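Local coordinates for protein carboxypeptidase 1 (Deinococcus radiodurans str. R1, PDB 5GIV) that probably removes amino acids one after another from the C-terminus of peptides, with broad specificity, as a zinc-dependent metallocarboxypeptidase of the M32 family, at residues Gln11-His16 against Ala64-Leu69; Ala84-Val89 against Thr284-Gly289; Thr198-Arg203 against Tyr337-Thr342; Arg203-Glu208 against Glu326-Val331. All blocks are in the same frame, centred on the assembly; numbering follows the deposited sequence.

Interaction 1 of 4, residues Gln11-His16 against Ala64-Leu69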
loop_
_atom_site.group_PDB
_atom_site.type_symbol
_atom_site.label_atom_id
_atom_site.label_comp_id
_atom_site.label_asym_id
_atom_site.label_seq_id
_atom_site.Cartn_x
_atom_site.Cartn_y
_atom_site.Cartn_z
ATOM N N GLN A 11 4.921 1.050 -31.734
ATOM C CA GLN A 11 4.429 0.144 -30.699
ATOM C C GLN A 11 5.464 -0.026 -29.594
ATOM O O GLN A 11 5.120 -0.090 -28.408
ATOM C CB GLN A 11 4.056 -1.207 -31.314
ATOM C CG GLN A 11 4.223 -2.409 -30.384
ATOM C CD GLN A 11 3.135 -2.513 -29.323
ATOM O OE1 GLN A 11 1.991 -2.109 -29.547
ATOM N NE2 GLN A 11 3.490 -3.064 -28.156
ATOM N N GLN A 12 6.742 -0.095 -29.969
ATOM C CA GLN A 12 7.803 -0.214 -28.977
ATOM C C GLN A 12 7.881 1.032 -28.102
ATOM O O GLN A 12 8.083 0.931 -26.888
ATOM C CB GLN A 12 9.137 -0.457 -29.679
ATOM C CG GLN A 12 9.307 -1.862 -30.213
ATOM C CD GLN A 12 10.516 -1.992 -31.116
ATOM O OE1 GLN A 12 11.645 -1.689 -30.717
ATOM N NE2 GLN A 12 10.284 -2.431 -32.345
ATOM N N LEU A 13 7.715 2.215 -28.699
ATOM C CA LEU A 13 7.727 3.448 -27.918
ATOM C C LEU A 13 6.601 3.462 -26.893
ATOM O O LEU A 13 6.826 3.758 -25.714
ATOM C CB LEU A 13 7.612 4.657 -28.845
ATOM C CG LEU A 13 8.909 5.186 -29.447
ATOM C CD1 LEU A 13 8.614 6.267 -30.475
ATOM C CD2 LEU A 13 9.801 5.723 -28.339
ATOM N N THR A 14 5.380 3.134 -27.321
ATOM C CA THR A 14 4.259 3.138 -26.387
ATOM C C THR A 14 4.461 2.107 -25.284
ATOM O O THR A 14 4.091 2.344 -24.126
ATOM C CB THR A 14 2.941 2.898 -27.129
ATOM O OG1 THR A 14 3.057 1.727 -27.941
ATOM C CG2 THR A 14 2.623 4.082 -28.026
ATOM N N GLU A 15 5.045 0.952 -25.620
ATOM C CA GLU A 15 5.284 -0.065 -24.599
ATOM C C GLU A 15 6.351 0.396 -23.612
ATOM O O GLU A 15 6.239 0.153 -22.402
ATOM C CB GLU A 15 5.696 -1.385 -25.257
ATOM N N HIS A 16 7.384 1.079 -24.109
ATOM C CA HIS A 16 8.416 1.607 -23.227
ATOM C C HIS A 16 7.880 2.754 -22.393
ATOM O O HIS A 16 8.207 2.873 -21.206
ATOM C CB HIS A 16 9.627 2.048 -24.046
ATOM C CG HIS A 16 10.870 2.244 -23.235
ATOM N ND1 HIS A 16 11.724 1.207 -22.916
ATOM C CD2 HIS A 16 11.423 3.361 -22.706
ATOM C CE1 HIS A 16 12.736 1.676 -22.209
ATOM N NE2 HIS A 16 12.584 2.982 -22.077
ATOM N N ALA A 64 19.751 3.484 -24.154
ATOM C CA ALA A 64 20.190 3.987 -25.453
ATOM C C ALA A 64 19.269 3.506 -26.570
ATOM O O ALA A 64 18.936 4.274 -27.484
ATOM C CB ALA A 64 21.637 3.569 -25.721
ATOM N N GLY A 65 18.854 2.239 -26.525
ATOM C CA GLY A 65 17.907 1.769 -27.520
ATOM C C GLY A 65 16.652 2.619 -27.545
ATOM O O GLY A 65 16.239 3.107 -28.601
ATOM N N TYR A 66 16.086 2.890 -26.360
ATOM C CA TYR A 66 14.926 3.773 -26.266
ATOM C C TYR A 66 15.222 5.132 -26.889
ATOM O O TYR A 66 14.401 5.674 -27.642
ATOM C CB TYR A 66 14.521 3.921 -24.797
ATOM C CG TYR A 66 13.511 5.015 -24.490
ATOM C CD1 TYR A 66 12.312 5.114 -25.183
ATOM C CD2 TYR A 66 13.767 5.952 -23.495
ATOM C CE1 TYR A 66 11.400 6.104 -24.885
ATOM C CE2 TYR A 66 12.860 6.948 -23.198
ATOM C CZ TYR A 66 11.681 7.022 -23.891
ATOM O OH TYR A 66 10.781 8.020 -23.589
ATOM N N GLY A 67 16.404 5.686 -26.610
ATOM C CA GLY A 67 16.772 6.953 -27.219
ATOM C C GLY A 67 16.789 6.870 -28.731
ATOM O O GLY A 67 16.390 7.813 -29.420
ATOM N N LYS A 68 17.241 5.735 -29.266
ATOM C CA LYS A 68 17.286 5.571 -30.712
ATOM C C LYS A 68 15.886 5.555 -31.304
ATOM O O LYS A 68 15.643 6.165 -32.351
ATOM C CB LYS A 68 18.056 4.289 -31.068
ATOM N N LEU A 69 14.946 4.874 -30.641
ATOM C CA LEU A 69 13.566 4.906 -31.099
ATOM C C LEU A 69 13.032 6.330 -31.149
ATOM O O LEU A 69 12.409 6.734 -32.147
ATOM C CB LEU A 69 12.688 4.049 -30.176
ATOM C CG LEU A 69 12.770 2.517 -30.264
ATOM C CD1 LEU A 69 14.099 1.958 -29.762
ATOM C CD2 LEU A 69 11.617 1.890 -29.490
#
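His16 lays its imidazole on the ring of Tyr66 in an offset stack. The centroids are 4.1 Å apart and the planes are inclined by 28°. The Tyr66 CB methylene also sits over the same imidazole in a CH-pi contact, 3.8 Å from the His16 centroid. With CG trans to the backbone N (chi1 -164°), His16 carries its ring across to helix 64-75. This packing joins helix 8-36 to helix 64-75, whose local axes run 10.3 Å apart and closer to antiparallel than parallel.

Leu13 is buried next to the stack. Its CD2 lies 3.8 Å from Tyr66 CE1 and 3.8 Å from Leu69 CB. The solvent side is at Gln12, which is exposed and adds little surface. It touches Leu69 CD2 through CB (3.4 Å), while its amide oxygen stays farther from that methyl.

The polar ends are held by neighbours: His16 NE2 bonds to Arg60 O, and Tyr66 OH to Trp17 NE1. A serine in place of Tyr66 would probably leave the imidazole without its stacking partner and Trp17 NE1 without its acceptor. Aromatic and aliphatic surface therefore joins the two helices, and the polar ends of the stacked pair are satisfied by other residues, not by each other.

Interaction 2 of 4, residues Ala84-Val89 against Thr284-Gly289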
loop_
_atom_site.group_PDB
_atom_site.type_symbol
_atom_site.label_atom_id
_atom_site.label_comp_id
_atom_site.label_asym_id
_atom_site.label_seq_id
_atom_site.Cartn_x
_atom_site.Cartn_y
_atom_site.Cartn_z
ATOM N N ALA A 84 3.602 13.831 -32.192
ATOM C CA ALA A 84 4.841 14.590 -32.294
ATOM C C ALA A 84 5.185 15.253 -30.967
ATOM O O ALA A 84 6.359 15.305 -30.577
ATOM C CB ALA A 84 4.730 15.634 -33.407
ATOM N N ARG A 85 4.177 15.802 -30.280
ATOM C CA ARG A 85 4.411 16.422 -28.977
ATOM C C ARG A 85 4.841 15.388 -27.932
ATOM O O ARG A 85 5.726 15.663 -27.113
ATOM C CB ARG A 85 3.157 17.181 -28.534
ATOM C CG ARG A 85 3.230 17.795 -27.141
ATOM C CD ARG A 85 4.326 18.840 -26.978
ATOM N NE ARG A 85 4.251 19.399 -25.633
ATOM C CZ ARG A 85 5.195 20.134 -25.048
ATOM N NH1 ARG A 85 6.316 20.421 -25.689
ATOM N NH2 ARG A 85 5.014 20.580 -23.807
ATOM N N MET A 86 4.239 14.192 -27.948
ATOM C CA MET A 86 4.699 13.128 -27.058
ATOM C C MET A 86 6.175 12.846 -27.278
ATOM O O MET A 86 6.948 12.712 -26.323
ATOM C CB MET A 86 3.896 11.847 -27.280
ATOM C CG MET A 86 2.480 11.869 -26.758
ATOM S SD MET A 86 1.659 10.283 -27.029
ATOM C CE MET A 86 2.775 9.232 -26.136
ATOM N N VAL A 87 6.582 12.744 -28.546
ATOM C CA VAL A 87 7.981 12.486 -28.862
ATOM C C VAL A 87 8.848 13.643 -28.401
ATOM O O VAL A 87 9.920 13.440 -27.819
ATOM C CB VAL A 87 8.134 12.220 -30.372
ATOM C CG1 VAL A 87 9.598 12.166 -30.763
ATOM C CG2 VAL A 87 7.440 10.919 -30.735
ATOM N N GLN A 88 8.393 14.874 -28.629
ATOM C CA GLN A 88 9.166 16.028 -28.186
ATOM C C GLN A 88 9.335 16.008 -26.671
ATOM O O GLN A 88 10.434 16.228 -26.150
ATOM C CB GLN A 88 8.493 17.319 -28.647
ATOM C CG GLN A 88 9.261 18.567 -28.274
ATOM C CD GLN A 88 8.516 19.843 -28.621
ATOM O OE1 GLN A 88 7.349 20.019 -28.264
ATOM N NE2 GLN A 88 9.183 20.734 -29.350
ATOM N N VAL A 89 8.243 15.754 -25.946
ATOM C CA VAL A 89 8.313 15.694 -24.490
ATOM C C VAL A 89 9.200 14.536 -24.036
ATOM O O VAL A 89 10.019 14.684 -23.121
ATOM C CB VAL A 89 6.892 15.596 -23.902
ATOM C CG1 VAL A 89 6.939 15.187 -22.427
ATOM C CG2 VAL A 89 6.157 16.931 -24.083
ATOM N N THR A 284 1.705 7.720 -21.052
ATOM C CA THR A 284 2.605 8.358 -21.999
ATOM C C THR A 284 3.298 9.547 -21.343
ATOM O O THR A 284 2.923 9.960 -20.238
ATOM C CB THR A 284 1.844 8.810 -23.244
ATOM O OG1 THR A 284 1.231 10.081 -22.993
ATOM C CG2 THR A 284 0.776 7.788 -23.615
ATOM N N PRO A 285 4.319 10.118 -21.982
ATOM C CA PRO A 285 4.986 11.295 -21.403
ATOM C C PRO A 285 4.066 12.498 -21.218
ATOM O O PRO A 285 4.456 13.456 -20.540
ATOM C CB PRO A 285 6.097 11.602 -22.417
ATOM C CG PRO A 285 6.340 10.312 -23.115
ATOM C CD PRO A 285 4.997 9.639 -23.194
ATOM N N LEU A 286 2.871 12.497 -21.806
ATOM C CA LEU A 286 1.963 13.615 -21.612
ATOM C C LEU A 286 0.999 13.394 -20.449
ATOM O O LEU A 286 0.244 14.311 -20.113
ATOM C CB LEU A 286 1.176 13.892 -22.908
ATOM C CG LEU A 286 1.941 14.186 -24.215
ATOM C CD1 LEU A 286 1.016 14.625 -25.357
ATOM C CD2 LEU A 286 3.057 15.200 -24.022
ATOM N N GLY A 287 1.010 12.216 -19.823
ATOM C CA GLY A 287 -0.004 11.871 -18.842
ATOM C C GLY A 287 0.231 12.313 -17.404
ATOM O O GLY A 287 0.326 11.472 -16.500
ATOM N N GLY A 288 0.288 13.623 -17.181
ATOM C CA GLY A 288 0.485 14.166 -15.850
ATOM C C GLY A 288 0.390 15.676 -15.914
ATOM O O GLY A 288 0.273 16.268 -16.994
ATOM N N GLY A 289 0.424 16.289 -14.732
ATOM C CA GLY A 289 0.396 17.740 -14.647
ATOM C C GLY A 289 1.599 18.386 -15.308
ATOM O O GLY A 289 2.677 17.797 -15.410
#
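Thr284 OG1 is gripped twice, by the backbone N of Leu286 at 3.2 Å and by the carbonyl O of Phe281. The bond to Leu286 makes an ST turn, set within a type I beta turn from Thr284 to Gly287. This turn belongs to the loop between helix 257-275 and helix 292-306, and it packs against the side of helix 81-99. Thr284 chi1 of 83° puts the hydroxyl between N and C, where it can meet that N-H.

The contact itself is apolar. Met86 carries much of it through its CG, 3.4 Å from Leu286 CD1. Its chain then bends at the sulfur, and CE reaches toward Pro285 CD. Trp17 of helix 8-36 closes on both Met86 and Pro285. Shortening Met86 to an alanine is likely to open a gap between Leu286, Pro285 and Trp17. One turn further along the helix, Val89 splits its branches. CG1 meets Pro285 CB at 3.7 Å, and CG2 meets Leu286 CD2 at 3.6 Å.

Arg468 links the two sides, since its NH1 bonds to Pro285 O and its carbonyl O takes Arg85 NH2. The guanidinium of Arg85 is further fixed by Gln88 OE1, 2.8 Å from NH1 and almost in the guanidinium plane, while Val89 CG2 sits over the centre of one face.

Interaction 3 of 4, residues Thr198-Arg203 against Tyr337-Thr342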
loop_
_atom_site.group_PDB
_atom_site.type_symbol
_atom_site.label_atom_id
_atom_site.label_comp_id
_atom_site.label_asym_id
_atom_site.label_seq_id
_atom_site.Cartn_x
_atom_site.Cartn_y
_atom_site.Cartn_z
ATOM N N THR A 198 -14.101 33.127 16.383
ATOM C CA THR A 198 -13.551 31.828 16.007
ATOM C C THR A 198 -13.636 30.773 17.102
ATOM O O THR A 198 -13.367 29.600 16.814
ATOM C CB THR A 198 -12.072 31.954 15.576
ATOM O OG1 THR A 198 -11.306 32.495 16.657
ATOM C CG2 THR A 198 -11.907 32.844 14.344
ATOM N N ASP A 199 -14.023 31.132 18.329
ATOM C CA ASP A 199 -13.901 30.201 19.451
ATOM C C ASP A 199 -14.716 28.928 19.253
ATOM O O ASP A 199 -14.362 27.882 19.804
ATOM C CB ASP A 199 -14.336 30.882 20.749
ATOM C CG ASP A 199 -15.813 31.270 20.731
ATOM O OD1 ASP A 199 -16.663 30.386 20.964
ATOM O OD2 ASP A 199 -16.120 32.454 20.476
ATOM N N PHE A 200 -15.810 28.981 18.488
ATOM C CA PHE A 200 -16.618 27.779 18.314
ATOM C C PHE A 200 -15.862 26.691 17.568
ATOM O O PHE A 200 -16.248 25.520 17.645
ATOM C CB PHE A 200 -17.934 28.098 17.591
ATOM C CG PHE A 200 -17.749 28.804 16.290
ATOM C CD1 PHE A 200 -17.554 28.087 15.122
ATOM C CD2 PHE A 200 -17.770 30.183 16.234
ATOM C CE1 PHE A 200 -17.367 28.733 13.929
ATOM C CE2 PHE A 200 -17.593 30.834 15.050
ATOM C CZ PHE A 200 -17.389 30.114 13.890
ATOM N N LEU A 201 -14.804 27.051 16.836
ATOM C CA LEU A 201 -13.965 26.050 16.182
ATOM C C LEU A 201 -13.152 25.225 17.172
ATOM O O LEU A 201 -12.614 24.183 16.786
ATOM C CB LEU A 201 -13.030 26.724 15.178
ATOM C CG LEU A 201 -13.755 27.458 14.038
ATOM C CD1 LEU A 201 -12.770 28.252 13.173
ATOM C CD2 LEU A 201 -14.576 26.489 13.203
ATOM N N GLY A 202 -13.062 25.646 18.429
ATOM C CA GLY A 202 -12.308 24.920 19.429
ATOM C C GLY A 202 -13.136 24.046 20.348
ATOM O O GLY A 202 -12.613 23.571 21.365
ATOM N N ARG A 203 -14.400 23.796 20.015
ATOM C CA ARG A 203 -15.303 23.096 20.921
ATOM C C ARG A 203 -15.164 21.581 20.854
ATOM O O ARG A 203 -15.818 20.885 21.642
ATOM C CB ARG A 203 -16.754 23.502 20.632
ATOM C CG ARG A 203 -17.063 24.934 20.985
ATOM C CD ARG A 203 -18.451 25.394 20.543
ATOM N NE ARG A 203 -18.840 26.592 21.284
ATOM C CZ ARG A 203 -19.971 27.274 21.097
ATOM N NH1 ARG A 203 -20.841 26.894 20.171
ATOM N NH2 ARG A 203 -20.236 28.344 21.843
ATOM N N TYR A 337 -18.498 31.188 7.659
ATOM C CA TYR A 337 -17.793 31.704 6.488
ATOM C C TYR A 337 -16.695 32.684 6.882
ATOM O O TYR A 337 -15.603 32.667 6.301
ATOM C CB TYR A 337 -18.771 32.366 5.517
ATOM C CG TYR A 337 -18.096 33.322 4.556
ATOM C CD1 TYR A 337 -17.341 32.859 3.495
ATOM C CD2 TYR A 337 -18.210 34.698 4.727
ATOM C CE1 TYR A 337 -16.716 33.735 2.625
ATOM C CE2 TYR A 337 -17.596 35.584 3.862
ATOM C CZ TYR A 337 -16.853 35.102 2.815
ATOM O OH TYR A 337 -16.243 35.990 1.959
ATOM N N ARG A 338 -16.960 33.556 7.851
ATOM C CA ARG A 338 -15.922 34.506 8.234
ATOM C C ARG A 338 -14.786 33.818 8.979
ATOM O O ARG A 338 -13.626 34.220 8.841
ATOM C CB ARG A 338 -16.511 35.629 9.083
ATOM C CG ARG A 338 -17.648 36.367 8.411
ATOM C CD ARG A 338 -18.340 37.306 9.392
ATOM N NE ARG A 338 -17.898 38.683 9.220
ATOM C CZ ARG A 338 -18.514 39.556 8.430
ATOM N NH1 ARG A 338 -19.603 39.186 7.759
ATOM N NH2 ARG A 338 -18.051 40.798 8.315
ATOM N N ALA A 339 -15.094 32.776 9.751
ATOM C CA ALA A 339 -14.082 32.150 10.586
ATOM C C ALA A 339 -13.030 31.404 9.776
ATOM O O ALA A 339 -11.904 31.231 10.258
ATOM C CB ALA A 339 -14.744 31.199 11.576
ATOM N N VAL A 340 -13.357 30.966 8.556
ATOM C CA VAL A 340 -12.385 30.273 7.719
ATOM C C VAL A 340 -11.520 31.248 6.936
ATOM O O VAL A 340 -10.722 30.812 6.096
ATOM C CB VAL A 340 -13.048 29.274 6.742
ATOM C CG1 VAL A 340 -14.023 28.341 7.473
ATOM C CG2 VAL A 340 -13.697 29.988 5.564
ATOM N N ASN A 341 -11.708 32.551 7.121
ATOM C CA ASN A 341 -10.989 33.582 6.387
ATOM C C ASN A 341 -10.321 34.575 7.327
ATOM O O ASN A 341 -10.268 35.775 7.049
ATOM C CB ASN A 341 -11.911 34.323 5.419
ATOM C CG ASN A 341 -12.382 33.451 4.274
ATOM O OD1 ASN A 341 -11.583 33.033 3.434
ATOM N ND2 ASN A 341 -13.688 33.199 4.212
ATOM N N THR A 342 -9.806 34.106 8.459
ATOM C CA THR A 342 -9.024 34.986 9.310
ATOM C C THR A 342 -7.624 35.185 8.740
ATOM O O THR A 342 -7.136 34.393 7.933
ATOM C CB THR A 342 -8.926 34.434 10.728
ATOM O OG1 THR A 342 -7.977 33.360 10.753
ATOM C CG2 THR A 342 -10.287 33.999 11.273
#
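Ala339 offers its methyl group to Phe200 and Leu201 of a short 3-10 turn, residues 199-201. The turn lies in the loop between helix 169-193 and helix 207-221, and it packs on the last turn of helix 333-339.

The contact across the segments is apolar. Ala339 CB lies 3.7 Å from Phe200 CZ, at the far end of the ring, and 3.9 Å from Leu201 CD1. Phe200 has CG between its backbone N and C (chi1 54°), which brings the ring round toward the helix. Met336, one turn earlier, touches both Phe200 and Leu201. At the partly exposed end the two threonines meet tip to tip through their methyls, Thr198 CG2 and Thr342 CG2 at 3.7 Å.

The hydrogen bonds run within each segment or to other parts of the chain. Leu201 N bonds to Thr198 O and Gly202 N to Asp199 O, which keeps the 3-10 turn wound. Beyond the helix, Val340 O takes Arg308 NH1, and Asn341 OD1 accepts from Lys496 of helix 487-501. The contact is thus plain packing of a loop on a helix end, away from the zinc site. Asn341 ND2 turns back to helix 333-339 and bonds to Tyr337 O at 2.9 Å, and it also meets Arg308 O.

Interaction 4 of 4, residues Arg203-Glu208 against Glu326-Val331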
loop_
_atom_site.group_PDB
_atom_site.type_symbol
_atom_site.label_atom_id
_atom_site.label_comp_id
_atom_site.label_asym_id
_atom_site.label_seq_id
_atom_site.Cartn_x
_atom_site.Cartn_y
_atom_site.Cartn_z
ATOM N N ARG A 203 -14.400 23.796 20.015
ATOM C CA ARG A 203 -15.303 23.096 20.921
ATOM C C ARG A 203 -15.164 21.581 20.854
ATOM O O ARG A 203 -15.818 20.885 21.642
ATOM C CB ARG A 203 -16.754 23.502 20.632
ATOM C CG ARG A 203 -17.063 24.934 20.985
ATOM C CD ARG A 203 -18.451 25.394 20.543
ATOM N NE ARG A 203 -18.840 26.592 21.284
ATOM C CZ ARG A 203 -19.971 27.274 21.097
ATOM N NH1 ARG A 203 -20.841 26.894 20.171
ATOM N NH2 ARG A 203 -20.236 28.344 21.843
ATOM N N GLY A 204 -14.329 21.059 19.957
ATOM C CA GLY A 204 -14.139 19.624 19.844
ATOM C C GLY A 204 -14.937 19.003 18.717
ATOM O O GLY A 204 -16.162 18.911 18.806
ATOM N N PHE A 205 -14.255 18.583 17.650
ATOM C CA PHE A 205 -14.886 18.006 16.469
ATOM C C PHE A 205 -14.324 16.606 16.254
ATOM O O PHE A 205 -13.137 16.454 15.934
ATOM C CB PHE A 205 -14.647 18.898 15.251
ATOM C CG PHE A 205 -15.379 20.220 15.308
ATOM C CD1 PHE A 205 -15.094 21.151 16.301
ATOM C CD2 PHE A 205 -16.319 20.548 14.347
ATOM C CE1 PHE A 205 -15.760 22.367 16.353
ATOM C CE2 PHE A 205 -16.986 21.771 14.389
ATOM C CZ PHE A 205 -16.702 22.679 15.391
ATOM N N ALA A 206 -15.167 15.586 16.423
ATOM C CA ALA A 206 -14.695 14.208 16.358
ATOM C C ALA A 206 -14.028 13.917 15.017
ATOM O O ALA A 206 -14.561 14.246 13.951
ATOM C CB ALA A 206 -15.854 13.247 16.589
ATOM N N GLN A 207 -12.878 13.238 15.080
ATOM C CA GLN A 207 -12.070 12.993 13.889
ATOM C C GLN A 207 -12.858 12.263 12.805
ATOM O O GLN A 207 -12.759 12.604 11.621
ATOM C CB GLN A 207 -10.829 12.188 14.269
ATOM C CG GLN A 207 -10.221 11.408 13.116
ATOM C CD GLN A 207 -8.882 10.779 13.468
ATOM O OE1 GLN A 207 -7.996 11.428 14.032
ATOM N NE2 GLN A 207 -8.732 9.494 13.143
ATOM N N GLU A 208 -13.644 11.254 13.187
ATOM C CA GLU A 208 -14.359 10.457 12.192
ATOM C C GLU A 208 -15.384 11.296 11.430
ATOM O O GLU A 208 -15.546 11.141 10.214
ATOM C CB GLU A 208 -15.031 9.259 12.866
ATOM C CG GLU A 208 -15.639 8.277 11.887
ATOM C CD GLU A 208 -16.277 7.069 12.561
ATOM O OE1 GLU A 208 -16.274 7.003 13.813
ATOM O OE2 GLU A 208 -16.786 6.183 11.829
ATOM N N GLU A 326 -23.999 20.642 18.530
ATOM C CA GLU A 326 -23.672 21.411 19.723
ATOM C C GLU A 326 -22.529 22.382 19.448
ATOM O O GLU A 326 -22.521 23.501 19.976
ATOM C CB GLU A 326 -23.343 20.488 20.896
ATOM C CG GLU A 326 -23.009 21.251 22.174
ATOM C CD GLU A 326 -22.704 20.343 23.355
ATOM O OE1 GLU A 326 -21.628 20.504 23.972
ATOM O OE2 GLU A 326 -23.536 19.461 23.672
ATOM N N GLN A 327 -21.557 21.980 18.618
ATOM C CA GLN A 327 -20.418 22.851 18.351
ATOM C C GLN A 327 -20.846 24.114 17.614
ATOM O O GLN A 327 -20.293 25.194 17.854
ATOM C CB GLN A 327 -19.332 22.112 17.560
ATOM C CG GLN A 327 -18.699 20.910 18.286
ATOM C CD GLN A 327 -19.381 19.574 18.001
ATOM O OE1 GLN A 327 -20.581 19.510 17.745
ATOM N NE2 GLN A 327 -18.609 18.505 18.047
ATOM N N LEU A 328 -21.834 24.015 16.730
ATOM C CA LEU A 328 -22.278 25.184 15.980
ATOM C C LEU A 328 -23.480 25.874 16.608
ATOM O O LEU A 328 -24.023 26.805 16.008
ATOM C CB LEU A 328 -22.600 24.804 14.535
ATOM C CG LEU A 328 -21.391 24.720 13.611
ATOM C CD1 LEU A 328 -20.689 26.064 13.580
ATOM C CD2 LEU A 328 -20.439 23.631 14.073
ATOM N N ALA A 329 -23.890 25.463 17.807
ATOM C CA ALA A 329 -24.987 26.138 18.491
ATOM C C ALA A 329 -24.636 27.597 18.747
ATOM O O ALA A 329 -23.568 27.909 19.279
ATOM C CB ALA A 329 -25.303 25.432 19.810
ATOM N N GLY A 330 -25.537 28.493 18.357
ATOM C CA GLY A 330 -25.287 29.913 18.506
ATOM C C GLY A 330 -24.357 30.498 17.475
ATOM O O GLY A 330 -23.888 31.631 17.650
ATOM N N VAL A 331 -24.087 29.769 16.399
ATOM C CA VAL A 331 -23.189 30.214 15.344
ATOM C C VAL A 331 -23.992 30.265 14.061
ATOM O O VAL A 331 -24.692 29.302 13.725
ATOM C CB VAL A 331 -21.976 29.275 15.191
ATOM C CG1 VAL A 331 -20.983 29.847 14.183
ATOM C CG2 VAL A 331 -21.321 29.015 16.556
HETATM O O HOH W 1 -22.189 30.221 20.258
HETATM O O HOH W 2 -18.059 15.670 17.143
#
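Arg203 NH1 donates to two backbone carbonyls across the contact. Ala329 O is 3.0 Å away in a fairly straight bond (159°), with NH1 on a carbonyl lone pair and the oxygen in the guanidinium plane. Gln327 O is 2.9 Å from the same NH1, but there the donor stands above the carbonyl plane. A water accepts from Arg203 NH2 and donates to Ala329 O. This oxygen therefore takes two donors. Arg197 brings a like charge close to NH2, and the carbonyl oxygens round Arg203 would probably offset part of it.

Gln327 answers in the other direction. Its chain bends at chi2 (92°), and NE2 donates to Gly204 O in a nearly straight bond (170°) in the carbonyl plane. The modelled distance from NE2 to Gly204 O is short, 2.6 Å. A second water accepts from Ala206 N and, weakly, from Gln327 NE2.

The aliphatic part of Gln327 is used as well: its CG lies over one face of the Phe205 ring, 4.0 Å from the centroid. Leu328 CD2 meets Phe205 CE2 at 3.9 Å.

Residues 326-331 form a type I and a type II turn between helix 310-323, whose Phe317 and Trp320 pack on Leu328, and helix 333-339. On the other segment, Phe205 pairs its backbone with Glu254, and Ala206 is the N-cap residue of helix 207-221.

How the interactions relate
The four contacts form two pairs on opposite sides of the chain's centre. Interactions 1 and 2 have centres about 14 Å apart. They do not touch, but helices 64-75 and 81-99 follow each other in the chain, and Trp17 of helix 8-36 packs near both. This pair ties these N-terminal helices together and to the loop after helix 257-275. Interactions 3 and 4 touch, with centres about 11 Å apart. They share Arg203, and interaction 4 is nested inside the loop that interaction 3 closes. This pair fastens the loop before helix 207-221 to the chain round helix 333-339. Interaction 2 crosses both along the chain, though their centres lie 44 to 47 Å away. All four lie away from the zinc site.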